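Local coordinates for capsule biosynthesis protein CapD proenzyme (Bacillus anthracis, PDB 3G9K) that forms the large chain of a transpeptidase that cleaves the poly-gamma-D-glutamate capsule of the bacterium and links it to meso-diaminopimelic acid of the peptidoglycan, at residues A[49-53]-A[104-108]; A[81-85]-A[236-240]; A[133-139]-A[169-175]. All coordinates share one frame; numbering follows the deposited sequence.

Contact 1: A[49-53]-A[104-108]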
loop_
_atom_site.group_PDB
_atom_site.type_symbol
_atom_site.label_atom_id
_atom_site.label_comp_id
_atom_site.label_asym_id
_atom_site.label_seq_id
_atom_site.Cartn_x
_atom_site.Cartn_y
_atom_site.Cartn_z
ATOM N N ILE A 49 -7.604 11.318 2.546
ATOM C CA ILE A 49 -7.362 11.537 3.965
ATOM C C ILE A 49 -8.424 10.817 4.758
ATOM O O ILE A 49 -8.136 10.131 5.771
ATOM C CB ILE A 49 -7.370 13.048 4.331
ATOM C CG1 ILE A 49 -6.142 13.721 3.729
ATOM C CG2 ILE A 49 -7.484 13.220 5.843
ATOM C CD1 ILE A 49 -6.152 15.284 3.681
ATOM N N VAL A 50 -9.657 10.967 4.316
ATOM C CA VAL A 50 -10.785 10.258 4.951
ATOM C C VAL A 50 -10.575 8.728 4.897
ATOM O O VAL A 50 -10.687 8.034 5.899
ATOM C CB VAL A 50 -12.090 10.619 4.257
ATOM C CG1 VAL A 50 -13.165 9.712 4.703
ATOM C CG2 VAL A 50 -12.449 12.106 4.541
ATOM N N VAL A 51 -10.301 8.220 3.710
ATOM C CA VAL A 51 -10.016 6.810 3.481
ATOM C C VAL A 51 -8.843 6.336 4.333
ATOM O O VAL A 51 -8.900 5.254 4.900
ATOM C CB VAL A 51 -9.763 6.488 1.978
ATOM C CG1 VAL A 51 -9.191 5.073 1.801
ATOM C CG2 VAL A 51 -11.069 6.633 1.131
ATOM N N SER A 52 -7.762 7.109 4.378
ATOM C CA SER A 52 -6.565 6.651 5.150
ATOM C C SER A 52 -6.885 6.491 6.625
ATOM O O SER A 52 -6.595 5.459 7.237
ATOM C CB SER A 52 -5.392 7.580 4.994
ATOM O OG SER A 52 -4.949 7.547 3.673
ATOM N N TYR A 53 -7.541 7.486 7.189
ATOM C CA TYR A 53 -7.979 7.379 8.584
ATOM C C TYR A 53 -9.030 6.251 8.893
ATOM O O TYR A 53 -8.978 5.596 9.932
ATOM C CB TYR A 53 -8.451 8.759 9.064
ATOM C CG TYR A 53 -7.386 9.630 9.692
ATOM C CD1 TYR A 53 -6.856 10.717 9.025
ATOM C CD2 TYR A 53 -6.965 9.396 10.991
ATOM C CE1 TYR A 53 -5.889 11.570 9.660
ATOM C CE2 TYR A 53 -6.039 10.188 11.590
ATOM C CZ TYR A 53 -5.492 11.280 10.923
ATOM O OH TYR A 53 -4.563 12.020 11.579
ATOM N N PHE A 104 2.248 8.827 9.805
ATOM C CA PHE A 104 0.888 8.910 9.287
ATOM C C PHE A 104 0.178 10.269 9.583
ATOM O O PHE A 104 -0.301 10.962 8.648
ATOM C CB PHE A 104 0.060 7.755 9.899
ATOM C CG PHE A 104 -1.326 7.639 9.341
ATOM C CD1 PHE A 104 -2.375 8.402 9.872
ATOM C CD2 PHE A 104 -1.611 6.753 8.317
ATOM C CE1 PHE A 104 -3.670 8.315 9.374
ATOM C CE2 PHE A 104 -2.913 6.656 7.803
ATOM C CZ PHE A 104 -3.945 7.440 8.364
ATOM N N VAL A 105 0.063 10.610 10.873
ATOM C CA VAL A 105 -0.656 11.822 11.310
ATOM C C VAL A 105 -0.059 13.119 10.694
ATOM O O VAL A 105 -0.808 13.962 10.153
ATOM C CB VAL A 105 -0.781 11.860 12.832
ATOM C CG1 VAL A 105 -1.339 13.221 13.325
ATOM C CG2 VAL A 105 -1.672 10.697 13.291
ATOM N N ALA A 106 1.268 13.246 10.749
ATOM C CA ALA A 106 2.025 14.338 10.090
ATOM C C ALA A 106 1.852 14.367 8.559
ATOM O O ALA A 106 1.690 15.457 7.962
ATOM C CB ALA A 106 3.495 14.269 10.436
ATOM N N GLY A 107 1.843 13.194 7.926
ATOM C CA GLY A 107 1.583 13.073 6.498
ATOM C C GLY A 107 0.248 13.621 6.080
ATOM O O GLY A 107 0.167 14.435 5.170
HETATM N N MSE A 108 -0.794 13.135 6.760
HETATM C CA MSE A 108 -2.160 13.553 6.460
HETATM C C MSE A 108 -2.341 15.055 6.678
HETATM O O MSE A 108 -2.979 15.733 5.851
HETATM C CB MSE A 108 -3.170 12.764 7.307
HETATM C CG MSE A 108 -3.214 11.249 7.022
HETATM SE SE MSE A 108 -3.525 10.814 5.149
HETATM C CE MSE A 108 -1.946 9.821 4.718
HETATM O O HOH W 1 -3.442 14.316 10.496
#
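Met108, a selenomethionine, and Tyr53 bury the most surface of any residues here, followed by Phe104. They join two antiparallel helices, 44-58 and 104-115, in the gamma-glutamyltranspeptidase fold. The short helical segments run at 168° to each other with their axes 11.2 Å apart, so side chains fill the gap.

The two rings form a T-shaped stack with planes 88° apart. Phe104 points an edge at the Tyr53 ring, and its CE1 sits over the centre of that face, 3.7 Å from Tyr53 CE2. CG of Phe104 lies anti to the backbone N (chi1 -174°), which carries the ring across toward helix 44-58. Its tip reaches that backbone too, with CZ 3.5 Å from Ser52 O.

Met108 bends at chi2 and chi3. Its CB and CG run alongside the tyrosine, with CG 3.8 Å from Tyr53 CE1. CG also lies over the rim of one face of the Phe104 ring. The bend then brings SE to Ser52 CB at 3.7 Å. Ser52 OG is bonded within its own helix to Ala48 O.

Leu124 and Ala127 of helix 120-133 and Ile185 of helix 176-188 also pack on Tyr53. The phenol oxygen meets Val105 CG2 at 3.6 Å. One water bridges the helices: it lies 2.8 Å from Tyr53 OH and donates a hydrogen bond to Val105 O.

Contact 2: A[81-85]-A[236-240]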
loop_
_atom_site.group_PDB
_atom_site.type_symbol
_atom_site.label_atom_id
_atom_site.label_comp_id
_atom_site.label_asym_id
_atom_site.label_seq_id
_atom_site.Cartn_x
_atom_site.Cartn_y
_atom_site.Cartn_z
ATOM N N PHE A 81 4.805 13.399 -4.785
ATOM C CA PHE A 81 4.889 12.238 -3.917
ATOM C C PHE A 81 5.129 12.704 -2.472
ATOM O O PHE A 81 6.084 13.412 -2.208
ATOM C CB PHE A 81 6.012 11.272 -4.321
ATOM C CG PHE A 81 6.005 10.022 -3.500
ATOM C CD1 PHE A 81 5.139 8.993 -3.814
ATOM C CD2 PHE A 81 6.779 9.911 -2.373
ATOM C CE1 PHE A 81 5.074 7.849 -3.024
ATOM C CE2 PHE A 81 6.712 8.762 -1.585
ATOM C CZ PHE A 81 5.862 7.735 -1.937
ATOM N N ILE A 82 4.235 12.364 -1.546
ATOM C CA ILE A 82 4.486 12.691 -0.148
ATOM C C ILE A 82 4.942 11.433 0.641
ATOM O O ILE A 82 4.235 10.427 0.707
ATOM C CB ILE A 82 3.279 13.324 0.526
ATOM C CG1 ILE A 82 2.649 14.383 -0.376
ATOM C CG2 ILE A 82 3.695 13.869 1.896
ATOM C CD1 ILE A 82 3.652 15.369 -0.899
ATOM N N ASP A 83 6.141 11.521 1.200
ATOM C CA ASP A 83 6.764 10.475 1.978
ATOM C C ASP A 83 6.514 10.722 3.475
ATOM O O ASP A 83 7.131 11.609 4.079
ATOM C CB ASP A 83 8.275 10.459 1.679
ATOM C CG ASP A 83 9.020 9.340 2.433
ATOM O OD1 ASP A 83 8.484 8.795 3.426
ATOM O OD2 ASP A 83 10.126 8.951 2.010
ATOM N N TYR A 84 5.628 9.926 4.079
ATOM C CA TYR A 84 5.389 9.983 5.526
ATOM C C TYR A 84 5.706 8.623 6.199
ATOM O O TYR A 84 5.053 8.170 7.136
ATOM C CB TYR A 84 3.969 10.500 5.832
ATOM C CG TYR A 84 2.868 9.828 4.993
ATOM C CD1 TYR A 84 2.129 8.778 5.489
ATOM C CD2 TYR A 84 2.595 10.257 3.712
ATOM C CE1 TYR A 84 1.163 8.174 4.725
ATOM C CE2 TYR A 84 1.650 9.654 2.945
ATOM C CZ TYR A 84 0.907 8.621 3.462
ATOM O OH TYR A 84 -0.040 8.019 2.661
ATOM N N ARG A 85 6.791 8.025 5.736
ATOM C CA ARG A 85 7.307 6.839 6.298
ATOM C C ARG A 85 7.924 7.186 7.650
ATOM O O ARG A 85 8.439 8.303 7.832
ATOM C CB ARG A 85 8.348 6.282 5.333
ATOM C CG ARG A 85 8.829 4.922 5.665
ATOM C CD ARG A 85 9.421 4.243 4.419
ATOM N NE ARG A 85 10.064 2.981 4.772
ATOM C CZ ARG A 85 9.407 1.871 5.094
ATOM N NH1 ARG A 85 8.075 1.836 5.128
ATOM N NH2 ARG A 85 10.094 0.775 5.380
ATOM N N ALA A 236 6.843 5.688 -7.145
ATOM C CA ALA A 236 7.322 6.143 -5.856
ATOM C C ALA A 236 8.835 6.157 -5.847
ATOM O O ALA A 236 9.456 5.159 -6.186
ATOM C CB ALA A 236 6.778 5.210 -4.760
ATOM N N PRO A 237 9.442 7.299 -5.471
ATOM C CA PRO A 237 10.909 7.380 -5.471
ATOM C C PRO A 237 11.574 6.808 -4.219
ATOM O O PRO A 237 10.884 6.505 -3.228
ATOM C CB PRO A 237 11.157 8.885 -5.542
ATOM C CG PRO A 237 10.037 9.462 -4.763
ATOM C CD PRO A 237 8.837 8.579 -5.061
ATOM N N PRO A 238 12.914 6.664 -4.243
ATOM C CA PRO A 238 13.651 6.285 -3.044
ATOM C C PRO A 238 13.227 7.092 -1.828
ATOM O O PRO A 238 13.009 8.320 -1.925
ATOM C CB PRO A 238 15.107 6.546 -3.427
ATOM C CG PRO A 238 15.139 6.327 -4.855
ATOM C CD PRO A 238 13.813 6.794 -5.408
ATOM N N PRO A 239 13.044 6.411 -0.687
ATOM C CA PRO A 239 13.355 5.011 -0.346
ATOM C C PRO A 239 12.282 3.971 -0.769
ATOM O O PRO A 239 12.446 2.775 -0.492
ATOM C CB PRO A 239 13.448 5.057 1.177
ATOM C CG PRO A 239 12.375 6.024 1.543
ATOM C CD PRO A 239 12.409 7.105 0.437
ATOM N N PHE A 240 11.234 4.406 -1.462
ATOM C CA PHE A 240 10.227 3.481 -2.026
ATOM C C PHE A 240 10.855 2.787 -3.248
ATOM O O PHE A 240 11.946 3.182 -3.689
ATOM C CB PHE A 240 8.945 4.235 -2.399
ATOM C CG PHE A 240 8.126 4.699 -1.197
ATOM C CD1 PHE A 240 6.939 4.068 -0.882
ATOM C CD2 PHE A 240 8.559 5.755 -0.397
ATOM C CE1 PHE A 240 6.171 4.481 0.212
ATOM C CE2 PHE A 240 7.814 6.182 0.714
ATOM C CZ PHE A 240 6.621 5.535 1.016
#
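Phe81 meets Ala236, Pro237 and Phe240, and so joins strand 79-83 of the antiparallel sheet to the proline-rich loop after strand 231-235. CB of Phe81 lies 4.0 Å from Pro237 CD. CG is anti to the backbone N (chi1 -175°), and this sends the ring out to the loop. There Pro237 CD makes a CH-pi contact over one face, 20° off the ring normal and 3.5 Å from Phe81 CG. On the CD1 side of the ring, CE1 touches Ala236 CB at 3.6 Å. CE2 and CZ drive into the face of Phe240, with CZ over its centre. This is an edge-to-face pair with planes 72° apart.

The edge of Phe240 meets the carboxylate of Asp83, whose CG is 3.8 Å from Phe240 CE2. The carboxylate plane stands almost upright to the ring. Its OD1 accepts the backbone N of Arg85 at 3.0 Å, which makes an Asx turn at the end of the strand. OD1 also forms a salt bridge with Arg55 of the neighbouring CapD chain, and OD2 forms one with Arg221. The two arginines would stabilise the carboxylate charge. In the loop, Phe240 N bonds back to Pro237 O, and the peptide before Pro239 is cis. Pro239 CD comes from the opposite direction to Asp83 OD2, at 3.3 Å.

Contact 3: A[133-139]-A[169-175]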
loop_
_atom_site.group_PDB
_atom_site.type_symbol
_atom_site.label_atom_id
_atom_site.label_comp_id
_atom_site.label_asym_id
_atom_site.label_seq_id
_atom_site.Cartn_x
_atom_site.Cartn_y
_atom_site.Cartn_z
ATOM N N LYS A 133 -18.426 4.529 17.752
ATOM C CA LYS A 133 -19.664 3.771 17.609
ATOM C C LYS A 133 -19.428 2.311 17.253
ATOM O O LYS A 133 -20.264 1.470 17.549
ATOM C CB LYS A 133 -20.579 4.421 16.569
ATOM C CG LYS A 133 -20.848 5.906 16.782
ATOM C CD LYS A 133 -21.617 6.189 18.026
ATOM C CE LYS A 133 -22.014 7.666 18.121
ATOM N NZ LYS A 133 -23.049 8.070 17.090
ATOM N N GLY A 134 -18.323 2.012 16.566
ATOM C CA GLY A 134 -17.977 0.638 16.252
ATOM C C GLY A 134 -18.179 0.309 14.788
ATOM O O GLY A 134 -18.706 1.113 14.027
ATOM N N PHE A 135 -17.712 -0.876 14.401
ATOM C CA PHE A 135 -17.944 -1.425 13.063
ATOM C C PHE A 135 -17.962 -2.946 13.159
ATOM O O PHE A 135 -17.447 -3.514 14.105
ATOM C CB PHE A 135 -16.844 -0.982 12.094
ATOM C CG PHE A 135 -15.542 -1.641 12.342
ATOM C CD1 PHE A 135 -15.129 -2.729 11.566
ATOM C CD2 PHE A 135 -14.716 -1.193 13.351
ATOM C CE1 PHE A 135 -13.927 -3.356 11.802
ATOM C CE2 PHE A 135 -13.514 -1.815 13.590
ATOM C CZ PHE A 135 -13.132 -2.919 12.831
ATOM N N LYS A 136 -18.588 -3.601 12.189
ATOM C CA LYS A 136 -18.717 -5.056 12.219
ATOM C C LYS A 136 -17.428 -5.688 11.761
ATOM O O LYS A 136 -16.959 -5.406 10.651
ATOM C CB LYS A 136 -19.866 -5.525 11.317
ATOM C CG LYS A 136 -21.209 -5.642 12.076
ATOM C CD LYS A 136 -22.280 -6.401 11.230
ATOM C CE LYS A 136 -21.949 -7.912 11.053
ATOM N NZ LYS A 136 -22.721 -8.629 9.979
ATOM N N VAL A 137 -16.843 -6.534 12.597
ATOM C CA VAL A 137 -15.585 -7.157 12.207
ATOM C C VAL A 137 -15.878 -8.197 11.125
ATOM O O VAL A 137 -16.980 -8.750 11.067
ATOM C CB VAL A 137 -14.732 -7.697 13.419
ATOM C CG1 VAL A 137 -15.013 -6.919 14.709
ATOM C CG2 VAL A 137 -14.905 -9.150 13.641
ATOM N N ASP A 138 -14.917 -8.383 10.228
ATOM C CA ASP A 138 -15.023 -9.369 9.155
ATOM C C ASP A 138 -14.146 -10.580 9.420
ATOM O O ASP A 138 -13.375 -10.621 10.386
ATOM C CB ASP A 138 -14.673 -8.745 7.790
ATOM C CG ASP A 138 -13.274 -8.158 7.727
ATOM O OD1 ASP A 138 -12.510 -8.218 8.700
ATOM O OD2 ASP A 138 -12.933 -7.595 6.680
ATOM N N ASP A 139 -14.260 -11.565 8.534
ATOM C CA ASP A 139 -13.483 -12.794 8.635
ATOM C C ASP A 139 -11.977 -12.568 8.596
ATOM O O ASP A 139 -11.231 -13.304 9.232
ATOM C CB ASP A 139 -13.908 -13.769 7.530
ATOM C CG ASP A 139 -15.358 -14.228 7.690
ATOM O OD1 ASP A 139 -15.652 -14.990 8.647
ATOM O OD2 ASP A 139 -16.211 -13.806 6.866
ATOM N N THR A 169 -16.165 -12.758 13.561
ATOM C CA THR A 169 -16.820 -12.159 12.416
ATOM C C THR A 169 -18.239 -11.820 12.780
ATOM O O THR A 169 -18.917 -12.578 13.483
ATOM C CB THR A 169 -16.823 -13.115 11.233
ATOM O OG1 THR A 169 -15.465 -13.361 10.851
ATOM C CG2 THR A 169 -17.600 -12.530 10.054
ATOM N N GLY A 170 -18.670 -10.645 12.352
ATOM C CA GLY A 170 -20.018 -10.197 12.612
ATOM C C GLY A 170 -20.166 -9.368 13.857
ATOM O O GLY A 170 -21.135 -8.624 13.979
ATOM N N GLU A 171 -19.207 -9.466 14.774
ATOM C CA GLU A 171 -19.294 -8.770 16.063
ATOM C C GLU A 171 -18.934 -7.304 15.870
ATOM O O GLU A 171 -18.181 -6.980 14.961
ATOM C CB GLU A 171 -18.348 -9.413 17.092
ATOM C CG GLU A 171 -18.751 -10.823 17.508
ATOM C CD GLU A 171 -19.952 -10.824 18.435
ATOM O OE1 GLU A 171 -19.808 -10.357 19.585
ATOM O OE2 GLU A 171 -21.035 -11.295 18.021
ATOM N N THR A 172 -19.476 -6.432 16.712
ATOM C CA THR A 172 -19.148 -5.009 16.663
ATOM C C THR A 172 -17.914 -4.721 17.523
ATOM O O THR A 172 -17.896 -5.017 18.722
ATOM C CB THR A 172 -20.311 -4.141 17.135
ATOM O OG1 THR A 172 -21.417 -4.323 16.251
ATOM C CG2 THR A 172 -19.927 -2.656 17.168
ATOM N N LEU A 173 -16.868 -4.205 16.889
ATOM C CA LEU A 173 -15.684 -3.763 17.626
ATOM C C LEU A 173 -15.726 -2.266 17.829
ATOM O O LEU A 173 -15.738 -1.513 16.844
ATOM C CB LEU A 173 -14.434 -4.133 16.835
ATOM C CG LEU A 173 -13.097 -3.619 17.369
ATOM C CD1 LEU A 173 -12.829 -4.120 18.804
ATOM C CD2 LEU A 173 -12.019 -4.022 16.383
ATOM N N ILE A 174 -15.721 -1.866 19.106
ATOM C CA ILE A 174 -15.730 -0.486 19.573
ATOM C C ILE A 174 -14.324 -0.176 20.128
ATOM O O ILE A 174 -13.743 -1.001 20.839
ATOM C CB ILE A 174 -16.761 -0.218 20.704
ATOM C CG1 ILE A 174 -18.213 -0.347 20.159
ATOM C CG2 ILE A 174 -16.523 1.161 21.275
ATOM C CD1 ILE A 174 -19.398 -0.450 21.270
ATOM N N GLN A 175 -13.773 0.969 19.717
ATOM C CA GLN A 175 -12.386 1.390 20.054
ATOM C C GLN A 175 -12.351 2.783 20.712
ATOM O O GLN A 175 -11.934 3.790 20.104
ATOM C CB GLN A 175 -11.472 1.347 18.794
ATOM C CG GLN A 175 -11.214 -0.055 18.242
ATOM C CD GLN A 175 -10.382 -0.073 16.992
ATOM O OE1 GLN A 175 -9.164 -0.252 17.034
ATOM N NE2 GLN A 175 -11.043 0.098 15.862
#
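Phe135 lies side by side with Leu173, its ring atom CE2 3.9 Å from Leu173 CD2. The two residues face each other as a hydrogen-bonded pair in a small antiparallel sheet of strands 135-136 and 172-173. CG of Phe135 sits between its backbone N and carbonyl carbon (chi1 72°), and this turns the ring along the leucine. The amide of Gln175 comes to the ring edge. Val137 crosses Leu173 at about a right angle, with CG1 3.6 Å from Leu173 CB.

Phe135 and Leu173 exchange two backbone bonds. Leu173 N to Phe135 O is the shorter, at 2.9 Å. In the return bond, Phe135 N approaches Leu173 O from above the carbonyl plane. Lys136 and Thr172 form the non-hydrogen-bonded pair beyond, and their side chains leave by the other face. Past the strands the pairing continues: Val137 N gives a nearly straight bond to Glu171 O, 2.8 Å, and Gly170 N bonds to Val137 O.

Gly134, the first residue past helix 120-133, has positive phi. Its CA lies 3.2 Å from Leu173 O, a CA-H...O contact. At the far end, Thr169 OG1 donates to Asp139 OD1 at 2.7 Å, meeting it from above the carboxylate plane.

The two-stranded sheet sits between helix ends. Asp138 is the N-cap of helix 139-152, with OD1 accepting Leu141 N, and Gln175 is at the N-cap position of helix 176-188. Gln175 NE2 bonds to Val57 O of helix 44-58. Phe135 and Leu173 both pack on Leu141 of helix 139-152, while Val137 and Leu173 cover Ile167 of the loop before strand 172-173.

In the fold
From the N terminus, the chain enters contact 1 on helix 44-58. It then forms strands 68-74 and 79-83, where contact 2 opens. Contact 1 closes on helix 104-115, so contacts 1 and 2 cross. They also touch: Tyr84 packs on Phe104, Gly107 and Met108. Contact 3 opens at the end of helix 120-133 and closes at 169-175, around helix 139-152. It falls wholly between the two segments of contact 2, which closes last, at 236-240, and it follows contact 1 in series. Its nearest atoms lie about 8 Å from contact 1 and about 18 Å from contact 2. Contact 1 joins helices, contact 3 two short strands, contact 2 the sheet to the loop after 231-235.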